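Effector protein hopAB3 (Pseudomonas syringae pv. maculicola, PDB 3TJY) is a type III effector that is recognised by the host kinase Pto, triggering immunity in resistant tomato, and promotes virulence in susceptible plants, this fragment being its Pto-binding domain. Local coordinates at residues A[26-31]-A[67-72]. Sequence-based numbering, arbitrary orientation. Where two conformers were deposited one is given.
Sequences TMFRNM and IALREA. With SO4 (sulfate ion), chain B.
F28 and L69 form the buried side of this contact between two roughly antiparallel helix segments (149°), whose axes approach to 10.5 Å. With CG anti to the backbone N (chi1 -170°), the F28 ring reaches toward helix 64-77, as a long, flat apolar side chain can. The CD2 methyl of L69 sits over one ring face, 3.9 Å from the centroid of the F28 ring, in a CH-pi contact displaced toward the rim; leucine's branched end suits this. CE2 of F28 also abuts the backbone N of R70 at 3.9 Å.

Toward solvent, in one of its two modelled conformers, R70 bends at chi2 and chi3 and brings NH1 to 3.5 Å from R29 CB. A sulfate, probably from the crystallisation liquor, lies by R29, though its fit against this R70 conformer is doubtful. R29 meets it edge-on: NE donates a hydrogen bond to O3 of the sulfate at 2.7 Å, fairly straight at 160°, and NH2 another to O2. A water donates to the R29 carbonyl O and, in this conformer, weakly accepts from R70 NH2.

R25 also binds this sulfate. On the buried side, F47 of helix 41-50 touches both F28 and L69, while I10 and V11 of helix 3-16 pack on L69, joining helices 21-32 and 64-77 to the core of this Pto-binding helical bundle.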
ATOM      1  N   THR A  26       7.107  -5.884  -0.524  1.00 16.44           N
ATOM      2  CA  THR A  26       7.451  -6.615  -1.736  1.00 16.33           C
ATOM      3  C   THR A  26       6.281  -6.611  -2.728  1.00 16.10           C
ATOM      4  O   THR A  26       6.460  -6.338  -3.913  1.00 21.15           O
ATOM      5  CB  THR A  26       7.860  -8.046  -1.381  1.00 18.00           C
ATOM      6  OG1 THR A  26       9.026  -8.005  -0.544  1.00 17.79           O
ATOM      7  CG2 THR A  26       8.170  -8.880  -2.632  1.00 22.90           C
HETATM    8  N   MSE A  27       5.096  -6.939  -2.214  0.56 15.71           N
HETATM    9  CA  MSE A  27       3.866  -6.961  -3.007  0.56 17.97           C
HETATM   10  C   MSE A  27       3.647  -5.629  -3.711  0.56 16.41           C
HETATM   11  O   MSE A  27       3.382  -5.586  -4.914  0.56 18.88           O
HETATM   12  CB  MSE A  27       2.652  -7.230  -2.106  0.56 16.22           C
HETATM   13  CG  MSE A  27       2.760  -8.466  -1.243  0.56 19.29           C
HETATM   14 SE   MSE A  27       1.317  -9.700  -1.630  0.56 34.98          SE
HETATM   15  CE  MSE A  27       1.910 -10.140  -3.444  0.56 28.03           C
ATOM     16  N   PHE A  28       3.753  -4.549  -2.941  1.00 15.71           N
ATOM     17  CA  PHE A  28       3.462  -3.206  -3.426  1.00 13.72           C
ATOM     18  C   PHE A  28       4.460  -2.802  -4.499  1.00 16.01           C
ATOM     19  O   PHE A  28       4.088  -2.181  -5.481  1.00 17.57           O
ATOM     20  CB  PHE A  28       3.445  -2.193  -2.294  1.00 14.75           C
ATOM     21  CG  PHE A  28       2.926  -0.843  -2.702  1.00 13.82           C
ATOM     22  CD1 PHE A  28       1.640  -0.705  -3.182  1.00 12.00           C
ATOM     23  CD2 PHE A  28       3.729   0.282  -2.608  1.00  9.56           C
ATOM     24  CE1 PHE A  28       1.138   0.546  -3.545  1.00 12.69           C
ATOM     25  CE2 PHE A  28       3.242   1.536  -2.963  1.00 13.36           C
ATOM     26  CZ  PHE A  28       1.939   1.670  -3.434  1.00 12.14           C
ATOM     27  N   ARG A  29       5.727  -3.162  -4.314  1.00 18.11           N
ATOM     28  CA  ARG A  29       6.727  -2.931  -5.358  1.00 18.36           C
ATOM     29  C   ARG A  29       6.293  -3.593  -6.664  1.00 17.20           C
ATOM     30  O   ARG A  29       6.337  -2.984  -7.731  1.00 19.87           O
ATOM     31  CB  ARG A  29       8.094  -3.478  -4.935  1.00 20.73           C
ATOM     32  CG  ARG A  29       9.210  -3.154  -5.912  1.00 19.43           C
ATOM     33  CD  ARG A  29      10.521  -3.814  -5.482  1.00 22.76           C
ATOM     34  NE  ARG A  29      10.897  -3.361  -4.152  1.00 26.80           N
ATOM     35  CZ  ARG A  29      11.035  -4.152  -3.094  1.00 24.75           C
ATOM     36  NH1 ARG A  29      10.870  -5.460  -3.203  1.00 27.42           N
ATOM     37  NH2 ARG A  29      11.367  -3.625  -1.927  1.00 26.34           N
ATOM     38  N   ASN A  30       5.868  -4.848  -6.568  1.00 20.65           N
ATOM     39  CA  ASN A  30       5.393  -5.593  -7.729  1.00 22.58           C
ATOM     40  C   ASN A  30       4.117  -4.995  -8.323  1.00 20.25           C
ATOM     41  O   ASN A  30       3.937  -4.996  -9.543  1.00 23.92           O
ATOM     42  CB  ASN A  30       5.154  -7.050  -7.356  1.00 27.78           C
ATOM     43  CG  ASN A  30       6.430  -7.772  -7.000  1.00 37.13           C
ATOM     44  OD1 ASN A  30       7.513  -7.408  -7.464  1.00 35.88           O
ATOM     45  ND2 ASN A  30       6.309  -8.813  -6.178  1.00 41.29           N
HETATM   46  N   MSE A  31       3.243  -4.492  -7.459  1.00 19.46           N
HETATM   47  CA  MSE A  31       2.009  -3.835  -7.902  1.00 17.91           C
HETATM   48  C   MSE A  31       2.344  -2.633  -8.770  1.00 17.48           C
HETATM   49  O   MSE A  31       1.753  -2.432  -9.836  1.00 22.12           O
HETATM   50  CB  MSE A  31       1.169  -3.391  -6.703  1.00 21.55           C
HETATM   51  CG  MSE A  31      -0.056  -2.558  -7.069  1.00 23.49           C
HETATM   52 SE   MSE A  31      -1.494  -3.629  -7.884  1.00 45.96          SE
HETATM   53  CE  MSE A  31      -2.646  -2.162  -8.414  1.00 50.56           C
ATOM     54  N   ILE A  67       4.023   7.106  -3.921  1.00 10.28           N
ATOM     55  CA  ILE A  67       5.393   7.424  -3.539  1.00 10.20           C
ATOM     56  C   ILE A  67       5.508   7.437  -2.019  1.00 12.12           C
ATOM     57  O   ILE A  67       6.432   6.847  -1.450  1.00  9.96           O
ATOM     58  CB  ILE A  67       5.829   8.794  -4.107  1.00  9.75           C
ATOM     59  CG1 ILE A  67       5.931   8.730  -5.620  1.00 11.35           C
ATOM     60  CG2 ILE A  67       7.155   9.241  -3.498  1.00 10.08           C
ATOM     61  CD1 ILE A  67       6.099  10.093  -6.297  1.00 15.64           C
ATOM     62  N   ALA A  68       4.584   8.123  -1.357  1.00  8.98           N
ATOM     63  CA  ALA A  68       4.631   8.208   0.105  1.00  9.45           C
ATOM     64  C   ALA A  68       4.499   6.835   0.742  1.00  8.49           C
ATOM     65  O   ALA A  68       5.150   6.554   1.737  1.00  9.32           O
ATOM     66  CB  ALA A  68       3.539   9.157   0.638  1.00 11.14           C
ATOM     67  N   LEU A  69       3.661   5.973   0.178  1.00  8.51           N
ATOM     68  CA  LEU A  69       3.508   4.640   0.751  1.00  9.24           C
ATOM     69  C   LEU A  69       4.759   3.788   0.555  1.00  8.19           C
ATOM     70  O   LEU A  69       5.183   3.055   1.467  1.00 10.37           O
ATOM     71  CB  LEU A  69       2.260   3.925   0.184  1.00  9.73           C
ATOM     72  CG  LEU A  69       2.031   2.537   0.797  1.00 10.12           C
ATOM     73  CD1 LEU A  69       1.861   2.635   2.314  1.00 10.43           C
ATOM     74  CD2 LEU A  69       0.792   1.881   0.175  1.00 10.11           C
ATOM     75  N   ARG A  70       5.367   3.859  -0.623  0.55 10.17           N
ATOM     76  CA  ARG A  70       6.603   3.112  -0.830  0.55  7.04           C
ATOM     77  C   ARG A  70       7.664   3.576   0.173  0.55  8.81           C
ATOM     78  O   ARG A  70       8.401   2.757   0.747  0.55  8.30           O
ATOM     79  CB  ARG A  70       7.104   3.269  -2.265  0.55 12.39           C
ATOM     80  CG  ARG A  70       8.058   2.179  -2.672  0.55 24.59           C
ATOM     81  CD  ARG A  70       9.074   2.696  -3.666  0.55 25.40           C
ATOM     82  NE  ARG A  70       9.001   2.075  -4.983  0.55 28.34           N
ATOM     83  CZ  ARG A  70       8.781   0.784  -5.221  0.55 26.61           C
ATOM     84  NH1 ARG A  70       8.589  -0.086  -4.226  0.55 11.73           N
ATOM     85  NH2 ARG A  70       8.745   0.370  -6.482  0.55 14.35           N
ATOM     86  N   GLU A  71       7.748   4.890   0.382  1.00  9.97           N
ATOM     87  CA  GLU A  71       8.704   5.420   1.357  1.00  9.59           C
ATOM     88  C   GLU A  71       8.412   4.897   2.751  1.00 10.32           C
ATOM     89  O   GLU A  71       9.331   4.508   3.483  1.00 10.88           O
ATOM     90  CB  GLU A  71       8.672   6.953   1.369  1.00  7.25           C
ATOM     91  CG  GLU A  71       9.228   7.548   0.086  1.00  8.41           C
ATOM     92  CD  GLU A  71       8.983   9.047  -0.005  1.00 11.43           C
ATOM     93  OE1 GLU A  71       8.300   9.594   0.900  1.00 16.70           O
ATOM     94  OE2 GLU A  71       9.468   9.650  -0.982  1.00 13.60           O
ATOM     95  N   ALA A  72       7.134   4.908   3.126  1.00  8.31           N
ATOM     96  CA  ALA A  72       6.740   4.486   4.467  1.00  8.83           C
ATOM     97  C   ALA A  72       6.987   2.998   4.702  1.00 12.09           C
ATOM     98  O   ALA A  72       7.431   2.599   5.784  1.00 10.12           O
ATOM     99  CB  ALA A  72       5.275   4.832   4.710  1.00 10.54           C
TER
HETATM  100  S   SO4 B   1      11.913  -0.070  -2.398  1.00 27.34           S
HETATM  101  O1  SO4 B   1      11.254   1.190  -2.691  1.00 34.23           O
HETATM  102  O2  SO4 B   1      11.209  -0.768  -1.332  1.00 36.03           O
HETATM  103  O3  SO4 B   1      11.890  -0.883  -3.608  1.00 38.25           O
HETATM  104  O4  SO4 B   1      13.280   0.199  -1.974  1.00 47.05           O
HETATM  105  O   HOH W   1       8.198  -1.132  -8.604  1.00 25.77           O